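Local coordinates for hypoxanthine-guanine-xanthine phosphoribosyltransferase (Tritrichomonas foetus, PDB 1HGX), which catalyses the magnesium-dependent transfer of phosphoribosyl from 5-phospho-alpha-D-ribose 1-diphosphate to hypoxanthine, guanine or xanthine, salvaging host purines as nucleotides, at residues I104-L109 against C132-G137; K22-L27 against T54-H59. All coordinates share one frame; numbering follows the deposited sequence.

The two contacts lie on opposite sides of the chain's centre, their own centres about 21 Å apart and their nearest atoms about 8 Å apart, so they do not touch. Contact 1 pairs the edge strand 104-105 with strand 132-134 and carries much of the guanosine-5'-monophosphate pocket: a phosphate loop from one segment, a base-binding lysine from the other. Contact 2 packs helix 17-35 against segment 54-59, on helix 50-57, and closes earlier in the chain than contact 1 opens. None of its residues belongs to the nucleotide pocket, although L56 lies about 10 Å, side chain to side chain, from E102 of the GMP site. Strand 147-152 borders both contacts, touching I104, K134, R23 and L27.

Contact 1: I104-L109 against C132-G137; sequences IIDTGL and CDKDIG. With 5GP (guanosine-5'-monophosphate), chain C.
D106, just past strand 104-105, and K134, on the parallel strand 132-134, run side by side in the same direction. K134 CD passes 3.7 Å from D106 OD1, and D106 OD2 and K134 NZ form a long salt bridge (3.9 Å). A bend at chi3 (-67°) in an otherwise extended chain brings K134 NZ to the purine, where it donates to O6 at 3.0 Å and to N7; R155 O is a further partner. I104 crosses K134 obliquely, CD1 3.8 Å from CE, while its CG2 meets the ribose, apolar branches suited to a buried wall. I136 crosses D106 at about a right angle, CG2 3.6 Å from OD1. The strands are joined by I105 N to C132 O and K134 N to I105 O (3.0 Å). The PRPP-binding loop of type I phosphoribosyltransferases follows: D106 N and G108 N donate to O1P, and T107 uses N and OG1 on O3P, OG1 at 2.6 Å. G108, the N-cap of helix 109-119, has a positive phi (94°) that suits glycine. D106, proton acceptor by similarity, sits between phosphate and base, consistent with a role near N7; K134 donating to O6 and N7 is consistent with acceptance of hypoxanthine, guanine and xanthine, all 6-oxopurines.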
ATOM      1  N   ILE A 104      -3.065   3.616  13.857  1.00 11.35           N
ATOM      2  CA  ILE A 104      -3.373   4.254  15.128  1.00  9.40           C
ATOM      3  C   ILE A 104      -3.544   3.214  16.231  1.00 11.77           C
ATOM      4  O   ILE A 104      -4.030   2.106  15.993  1.00 14.84           O
ATOM      5  CB  ILE A 104      -4.653   5.134  15.023  1.00 12.59           C
ATOM      6  CG1 ILE A 104      -4.894   5.920  16.319  1.00 12.52           C
ATOM      7  CG2 ILE A 104      -5.868   4.283  14.695  1.00 14.33           C
ATOM      8  CD1 ILE A 104      -5.964   6.971  16.175  1.00 10.06           C
ATOM      9  N   ILE A 105      -3.046   3.548  17.414  1.00  9.58           N
ATOM     10  CA  ILE A 105      -3.158   2.679  18.577  1.00 11.05           C
ATOM     11  C   ILE A 105      -4.138   3.355  19.532  1.00 14.73           C
ATOM     12  O   ILE A 105      -3.926   4.496  19.953  1.00 16.74           O
ATOM     13  CB  ILE A 105      -1.788   2.451  19.236  1.00 11.02           C
ATOM     14  CG1 ILE A 105      -0.914   1.611  18.290  1.00 13.36           C
ATOM     15  CG2 ILE A 105      -1.946   1.755  20.596  1.00 11.44           C
ATOM     16  CD1 ILE A 105       0.473   1.338  18.800  1.00 18.39           C
ATOM     17  N   ASP A 106      -5.251   2.675  19.785  1.00 13.49           N
ATOM     18  CA  ASP A 106      -6.297   3.180  20.658  1.00 14.97           C
ATOM     19  C   ASP A 106      -6.126   2.591  22.065  1.00 14.51           C
ATOM     20  O   ASP A 106      -5.377   3.134  22.870  1.00 13.23           O
ATOM     21  CB  ASP A 106      -7.662   2.828  20.054  1.00 16.91           C
ATOM     22  CG  ASP A 106      -8.821   3.522  20.748  1.00 21.75           C
ATOM     23  OD1 ASP A 106      -8.647   4.113  21.836  1.00 18.44           O
ATOM     24  OD2 ASP A 106      -9.936   3.463  20.189  1.00 25.84           O
ATOM     25  N   THR A 107      -6.796   1.480  22.366  1.00 15.09           N
ATOM     26  CA  THR A 107      -6.671   0.874  23.690  1.00 15.23           C
ATOM     27  C   THR A 107      -5.411   0.030  23.792  1.00 14.54           C
ATOM     28  O   THR A 107      -5.003  -0.358  24.889  1.00 15.99           O
ATOM     29  CB  THR A 107      -7.863  -0.030  24.015  1.00 18.32           C
ATOM     30  OG1 THR A 107      -7.845  -1.172  23.151  1.00 18.10           O
ATOM     31  CG2 THR A 107      -9.176   0.725  23.837  1.00 19.74           C
ATOM     32  N   GLY A 108      -4.827  -0.296  22.644  1.00 15.19           N
ATOM     33  CA  GLY A 108      -3.621  -1.100  22.633  1.00 12.40           C
ATOM     34  C   GLY A 108      -3.869  -2.590  22.480  1.00 14.48           C
ATOM     35  O   GLY A 108      -2.916  -3.355  22.310  1.00 15.43           O
ATOM     36  N   LEU A 109      -5.129  -3.016  22.504  1.00 15.69           N
ATOM     37  CA  LEU A 109      -5.458  -4.438  22.383  1.00 15.11           C
ATOM     38  C   LEU A 109      -4.929  -5.097  21.105  1.00 14.61           C
ATOM     39  O   LEU A 109      -4.269  -6.136  21.167  1.00 14.46           O
ATOM     40  CB  LEU A 109      -6.968  -4.651  22.487  1.00 16.75           C
ATOM     41  CG  LEU A 109      -7.493  -6.074  22.256  1.00 19.38           C
ATOM     42  CD1 LEU A 109      -6.985  -7.020  23.323  1.00 17.73           C
ATOM     43  CD2 LEU A 109      -9.005  -6.060  22.240  1.00 21.25           C
ATOM     44  N   CYS A 132      -0.328   7.338  14.378  1.00 12.33           N
ATOM     45  CA  CYS A 132      -0.959   8.040  15.490  1.00 13.90           C
ATOM     46  C   CYS A 132      -1.106   7.213  16.741  1.00 11.27           C
ATOM     47  O   CYS A 132      -1.205   5.984  16.692  1.00 12.15           O
ATOM     48  CB  CYS A 132      -2.370   8.525  15.113  1.00 15.05           C
ATOM     49  SG  CYS A 132      -2.480   9.779  13.843  1.00 16.16           S
ATOM     50  N   ASP A 133      -1.111   7.905  17.867  1.00 12.14           N
ATOM     51  CA  ASP A 133      -1.343   7.278  19.154  1.00 13.60           C
ATOM     52  C   ASP A 133      -2.489   8.097  19.757  1.00 15.61           C
ATOM     53  O   ASP A 133      -2.341   9.300  19.980  1.00 14.92           O
ATOM     54  CB  ASP A 133      -0.115   7.362  20.053  1.00 12.59           C
ATOM     55  CG  ASP A 133      -0.333   6.683  21.388  1.00 16.26           C
ATOM     56  OD1 ASP A 133      -1.236   5.826  21.487  1.00 20.08           O
ATOM     57  OD2 ASP A 133       0.406   6.995  22.336  1.00 18.52           O
ATOM     58  N   LYS A 134      -3.645   7.470  19.945  1.00 12.90           N
ATOM     59  CA  LYS A 134      -4.792   8.165  20.517  1.00 17.20           C
ATOM     60  C   LYS A 134      -4.597   8.319  22.025  1.00 18.52           C
ATOM     61  O   LYS A 134      -4.369   7.346  22.732  1.00 16.38           O
ATOM     62  CB  LYS A 134      -6.087   7.401  20.221  1.00 16.55           C
ATOM     63  CG  LYS A 134      -7.335   8.180  20.607  1.00 19.87           C
ATOM     64  CD  LYS A 134      -8.617   7.449  20.245  1.00 21.63           C
ATOM     65  CE  LYS A 134      -8.793   7.328  18.753  1.00 19.47           C
ATOM     66  NZ  LYS A 134     -10.168   6.892  18.401  1.00 17.03           N
ATOM     67  N   ASP A 135      -4.633   9.551  22.510  1.00 21.96           N
ATOM     68  CA  ASP A 135      -4.454   9.801  23.932  1.00 27.36           C
ATOM     69  C   ASP A 135      -5.754   9.547  24.687  1.00 27.23           C
ATOM     70  O   ASP A 135      -6.647  10.397  24.714  1.00 26.90           O
ATOM     71  CB  ASP A 135      -3.979  11.235  24.169  1.00 32.59           C
ATOM     72  CG  ASP A 135      -3.614  11.507  25.620  1.00 35.06           C
ATOM     73  OD1 ASP A 135      -3.548  10.556  26.435  1.00 35.96           O
ATOM     74  OD2 ASP A 135      -3.375  12.687  25.937  1.00 39.36           O
ATOM     75  N   ILE A 136      -5.852   8.363  25.284  1.00 25.63           N
ATOM     76  CA  ILE A 136      -7.027   7.981  26.049  1.00 25.09           C
ATOM     77  C   ILE A 136      -6.644   7.804  27.519  1.00 26.56           C
ATOM     78  O   ILE A 136      -7.418   7.275  28.314  1.00 28.94           O
ATOM     79  CB  ILE A 136      -7.645   6.671  25.515  1.00 20.94           C
ATOM     80  CG1 ILE A 136      -6.672   5.507  25.700  1.00 21.17           C
ATOM     81  CG2 ILE A 136      -7.996   6.824  24.044  1.00 19.29           C
ATOM     82  CD1 ILE A 136      -7.299   4.144  25.492  1.00 20.44           C
ATOM     83  N   GLY A 137      -5.461   8.288  27.878  1.00 28.21           N
ATOM     84  CA  GLY A 137      -4.995   8.154  29.243  1.00 29.17           C
ATOM     85  C   GLY A 137      -4.276   6.828  29.368  1.00 31.45           C
ATOM     86  O   GLY A 137      -3.573   6.415  28.441  1.00 31.19           O
TER
HETATM   87  P   5GP C 600      -7.090  -0.802  19.718  1.00 13.99           P
HETATM   88  O1P 5GP C 600      -5.800  -0.119  19.956  1.00 15.37           O
HETATM   89  O2P 5GP C 600      -6.953  -2.257  19.635  1.00 16.67           O
HETATM   90  O3P 5GP C 600      -8.124  -0.328  20.656  1.00 16.13           O
HETATM   91  O5' 5GP C 600      -7.627  -0.217  18.376  1.00 15.36           O
HETATM   92  C5' 5GP C 600      -6.837   0.108  17.240  1.00 16.91           C
HETATM   93  C4' 5GP C 600      -7.574  -0.326  16.038  1.00 22.03           C
HETATM   94  O4' 5GP C 600      -8.797   0.399  15.826  1.00 22.33           O
HETATM   95  C3' 5GP C 600      -6.754  -0.148  14.798  1.00 25.87           C
HETATM   96  O3' 5GP C 600      -7.250  -1.120  13.884  1.00 32.08           O
HETATM   97  C2' 5GP C 600      -7.209   1.194  14.377  1.00 25.01           C
HETATM   98  O2' 5GP C 600      -6.997   1.361  12.983  1.00 29.54           O
HETATM   99  C1' 5GP C 600      -8.700   1.276  14.708  1.00 22.31           C
HETATM  100  N9  5GP C 600      -9.054   2.677  15.162  1.00 21.65           N
HETATM  101  C8  5GP C 600      -8.839   3.209  16.424  1.00 21.07           C
HETATM  102  N7  5GP C 600      -9.180   4.468  16.543  1.00 19.13           N
HETATM  103  C5  5GP C 600      -9.643   4.835  15.277  1.00 18.56           C
HETATM  104  C6  5GP C 600     -10.027   6.126  14.793  1.00 18.25           C
HETATM  105  O6  5GP C 600     -10.188   7.155  15.448  1.00 16.34           O
HETATM  106  N1  5GP C 600     -10.229   6.145  13.419  1.00 19.65           N
HETATM  107  C2  5GP C 600     -10.093   5.037  12.588  1.00 21.74           C
HETATM  108  N2  5GP C 600     -10.440   5.195  11.309  1.00 19.06           N
HETATM  109  N3  5GP C 600      -9.764   3.802  13.043  1.00 21.32           N
HETATM  110  C4  5GP C 600      -9.518   3.770  14.398  1.00 21.23           C

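Contact 2: K22-L27 against T54-H59; sequences KRIREL and TDLLKH
I24 reaches across to helix 50-57 with two of its branches, and the close packing gathers round it. Its CD1 comes 3.5 Å from D55 CB, the two side chains crossing obliquely, while CG2 lies 3.8 Å from D55 O and near the H59 ring. CG1 lies beside the backbone N (chi1 -74°), which puts CG2 anti to it and turns that methyl this way. A beta-branched residue suits the place, since one side chain can meet D55, L56 and H59 together. L56 fits in next to it: its CD2 methyl lies 3.9 Å from I24 O and 4.0 Å from L27 CB. No hydrogen bond crosses between the segments, so van der Waals packing, mostly of aliphatic groups, does the joining. D55, though buried, is probably charged and well satisfied: OD2 hydrogen-bonds with Y160 OH and Q21 NE2, and OD1 forms a salt bridge with K58 of the second subunit.

The solvent side is looser. There R25 CG lies obliquely 3.8 Å from H59 NE2, the guanidinium and ring planes 57° apart, and the exposed arginine brings only its aliphatic stem to the ring. H59 is steadied from within its own segment, ND1 donating to D55 O at 2.7 Å almost in the ring plane, which restrains the ring's rotation. Farther round helix 17-35, E26 bridges K22 and R23 in a salt-bridge network.

The long helix 17-35 thus lies between two neighbours: R23 and L27 touch strand 147-152 of the large sheet, R23 also hydrogen-bonding to G149 O and C148 O, while I24 and L27 meet F52 of helix 50-57. Segment 54-59 in turn faces the second subunit of the homodimer through T54, L57 and K58.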
ATOM      1  N   LYS A  22       6.211  16.349   6.581  1.00 15.87           N
ATOM      2  CA  LYS A  22       7.376  16.753   7.344  1.00 16.01           C
ATOM      3  C   LYS A  22       7.678  15.654   8.376  1.00 17.78           C
ATOM      4  O   LYS A  22       8.826  15.218   8.530  1.00 18.46           O
ATOM      5  CB  LYS A  22       7.084  18.075   8.043  1.00 14.75           C
ATOM      6  CG  LYS A  22       8.144  18.544   9.007  1.00 15.20           C
ATOM      7  CD  LYS A  22       7.761  19.902   9.559  1.00 20.85           C
ATOM      8  CE  LYS A  22       8.774  20.399  10.560  1.00 25.10           C
ATOM      9  NZ  LYS A  22       8.745  19.589  11.802  1.00 24.94           N
ATOM     10  N   ARG A  23       6.642  15.187   9.062  1.00 15.63           N
ATOM     11  CA  ARG A  23       6.806  14.147  10.074  1.00 16.70           C
ATOM     12  C   ARG A  23       7.355  12.850   9.470  1.00 16.38           C
ATOM     13  O   ARG A  23       8.213  12.184  10.054  1.00 15.87           O
ATOM     14  CB  ARG A  23       5.468  13.860  10.760  1.00 13.98           C
ATOM     15  CG  ARG A  23       5.597  12.955  11.974  1.00 13.88           C
ATOM     16  CD  ARG A  23       6.383  13.650  13.077  1.00 14.62           C
ATOM     17  NE  ARG A  23       6.658  12.751  14.189  1.00 15.41           N
ATOM     18  CZ  ARG A  23       7.872  12.464  14.636  1.00 16.30           C
ATOM     19  NH1 ARG A  23       8.940  13.010  14.071  1.00 16.78           N
ATOM     20  NH2 ARG A  23       8.018  11.601  15.630  1.00 15.07           N
ATOM     21  N   ILE A  24       6.831  12.481   8.311  1.00 14.92           N
ATOM     22  CA  ILE A  24       7.277  11.278   7.627  1.00 18.16           C
ATOM     23  C   ILE A  24       8.763  11.366   7.284  1.00 17.62           C
ATOM     24  O   ILE A  24       9.491  10.385   7.433  1.00 17.43           O
ATOM     25  CB  ILE A  24       6.423  11.018   6.368  1.00 19.52           C
ATOM     26  CG1 ILE A  24       5.052  10.493   6.796  1.00 20.28           C
ATOM     27  CG2 ILE A  24       7.116  10.023   5.422  1.00 21.69           C
ATOM     28  CD1 ILE A  24       4.162  10.149   5.652  1.00 25.02           C
ATOM     29  N   ARG A  25       9.225  12.537   6.845  1.00 16.62           N
ATOM     30  CA  ARG A  25      10.639  12.694   6.518  1.00 16.68           C
ATOM     31  C   ARG A  25      11.455  12.524   7.784  1.00 15.93           C
ATOM     32  O   ARG A  25      12.517  11.914   7.753  1.00 16.40           O
ATOM     33  CB  ARG A  25      10.920  14.062   5.896  1.00 21.21           C
ATOM     34  CG  ARG A  25      10.392  14.225   4.481  1.00 27.96           C
ATOM     35  CD  ARG A  25      10.955  15.480   3.808  1.00 31.33           C
ATOM     36  NE  ARG A  25      10.486  16.718   4.429  1.00 37.33           N
ATOM     37  CZ  ARG A  25       9.392  17.378   4.050  1.00 37.46           C
ATOM     38  NH1 ARG A  25       8.652  16.924   3.048  1.00 41.18           N
ATOM     39  NH2 ARG A  25       9.028  18.483   4.682  1.00 37.37           N
ATOM     40  N   GLU A  26      10.950  13.054   8.897  1.00 15.42           N
ATOM     41  CA  GLU A  26      11.633  12.947  10.192  1.00 16.17           C
ATOM     42  C   GLU A  26      11.715  11.490  10.647  1.00 18.29           C
ATOM     43  O   GLU A  26      12.764  11.032  11.117  1.00 15.54           O
ATOM     44  CB  GLU A  26      10.903  13.771  11.261  1.00 17.76           C
ATOM     45  CG  GLU A  26      10.945  15.271  11.013  1.00 16.24           C
ATOM     46  CD  GLU A  26      10.068  16.069  11.959  1.00 19.77           C
ATOM     47  OE1 GLU A  26       9.192  15.489  12.631  1.00 20.23           O
ATOM     48  OE2 GLU A  26      10.240  17.297  12.017  1.00 23.31           O
ATOM     49  N   LEU A  27      10.602  10.769  10.515  1.00 18.15           N
ATOM     50  CA  LEU A  27      10.550   9.359  10.893  1.00 17.86           C
ATOM     51  C   LEU A  27      11.484   8.528  10.022  1.00 16.87           C
ATOM     52  O   LEU A  27      12.242   7.706  10.533  1.00 17.16           O
ATOM     53  CB  LEU A  27       9.120   8.820  10.796  1.00 13.43           C
ATOM     54  CG  LEU A  27       8.186   9.263  11.925  1.00 17.51           C
ATOM     55  CD1 LEU A  27       6.766   8.788  11.658  1.00 16.39           C
ATOM     56  CD2 LEU A  27       8.710   8.728  13.254  1.00 14.52           C
ATOM     57  N   THR A  54       3.463   3.421   2.464  1.00  8.78           N
ATOM     58  CA  THR A  54       4.077   3.713   1.177  1.00  9.99           C
ATOM     59  C   THR A  54       4.826   5.046   1.189  1.00 10.37           C
ATOM     60  O   THR A  54       5.872   5.173   0.548  1.00 10.62           O
ATOM     61  CB  THR A  54       3.051   3.692   0.040  1.00 13.87           C
ATOM     62  OG1 THR A  54       2.046   4.673   0.294  1.00 22.74           O
ATOM     63  CG2 THR A  54       2.405   2.312  -0.063  1.00 12.08           C
ATOM     64  N   ASP A  55       4.308   6.037   1.913  1.00 10.39           N
ATOM     65  CA  ASP A  55       4.986   7.336   1.982  1.00 13.77           C
ATOM     66  C   ASP A  55       6.335   7.217   2.676  1.00 13.89           C
ATOM     67  O   ASP A  55       7.308   7.861   2.268  1.00 14.90           O
ATOM     68  CB  ASP A  55       4.114   8.389   2.667  1.00 15.83           C
ATOM     69  CG  ASP A  55       3.125   9.042   1.706  1.00 20.48           C
ATOM     70  OD1 ASP A  55       3.255   8.854   0.476  1.00 22.90           O
ATOM     71  OD2 ASP A  55       2.210   9.749   2.173  1.00 24.18           O
ATOM     72  N   LEU A  56       6.397   6.368   3.699  1.00 14.03           N
ATOM     73  CA  LEU A  56       7.631   6.124   4.432  1.00 15.20           C
ATOM     74  C   LEU A  56       8.637   5.437   3.519  1.00 16.68           C
ATOM     75  O   LEU A  56       9.806   5.842   3.456  1.00 17.65           O
ATOM     76  CB  LEU A  56       7.393   5.204   5.634  1.00 18.55           C
ATOM     77  CG  LEU A  56       7.005   5.758   7.004  1.00 26.26           C
ATOM     78  CD1 LEU A  56       6.878   4.570   7.945  1.00 25.93           C
ATOM     79  CD2 LEU A  56       8.052   6.745   7.540  1.00 22.99           C
ATOM     80  N   LEU A  57       8.187   4.377   2.846  1.00 14.29           N
ATOM     81  CA  LEU A  57       9.045   3.606   1.947  1.00 15.69           C
ATOM     82  C   LEU A  57       9.646   4.442   0.820  1.00 17.58           C
ATOM     83  O   LEU A  57      10.714   4.117   0.309  1.00 18.50           O
ATOM     84  CB  LEU A  57       8.297   2.398   1.382  1.00 13.74           C
ATOM     85  CG  LEU A  57       8.497   1.053   2.094  1.00 17.21           C
ATOM     86  CD1 LEU A  57       8.313   1.166   3.596  1.00 17.63           C
ATOM     87  CD2 LEU A  57       7.545   0.031   1.504  1.00 16.40           C
ATOM     88  N   LYS A  58       8.972   5.525   0.442  1.00 15.44           N
ATOM     89  CA  LYS A  58       9.484   6.402  -0.606  1.00 17.22           C
ATOM     90  C   LYS A  58      10.702   7.180  -0.108  1.00 18.16           C
ATOM     91  O   LYS A  58      11.410   7.812  -0.892  1.00 19.04           O
ATOM     92  CB  LYS A  58       8.406   7.378  -1.072  1.00 14.31           C
ATOM     93  CG  LYS A  58       7.327   6.732  -1.887  1.00 17.55           C
ATOM     94  CD  LYS A  58       6.195   7.693  -2.097  1.00 20.96           C
ATOM     95  CE  LYS A  58       5.055   7.025  -2.832  1.00 23.04           C
ATOM     96  NZ  LYS A  58       3.851   7.890  -2.780  1.00 30.96           N
ATOM     97  N   HIS A  59      10.930   7.143   1.198  1.00 16.51           N
ATOM     98  CA  HIS A  59      12.052   7.837   1.805  1.00 17.06           C
ATOM     99  C   HIS A  59      13.105   6.899   2.349  1.00 17.36           C
ATOM    100  O   HIS A  59      14.066   7.351   2.954  1.00 21.98           O
ATOM    101  CB  HIS A  59      11.564   8.735   2.940  1.00 19.66           C
ATOM    102  CG  HIS A  59      10.661   9.833   2.485  1.00 23.03           C
ATOM    103  ND1 HIS A  59       9.310   9.653   2.292  1.00 25.89           N
ATOM    104  CD2 HIS A  59      10.925  11.113   2.134  1.00 28.24           C
ATOM    105  CE1 HIS A  59       8.777  10.770   1.839  1.00 29.64           C
ATOM    106  NE2 HIS A  59       9.734  11.675   1.735  1.00 30.52           N
TER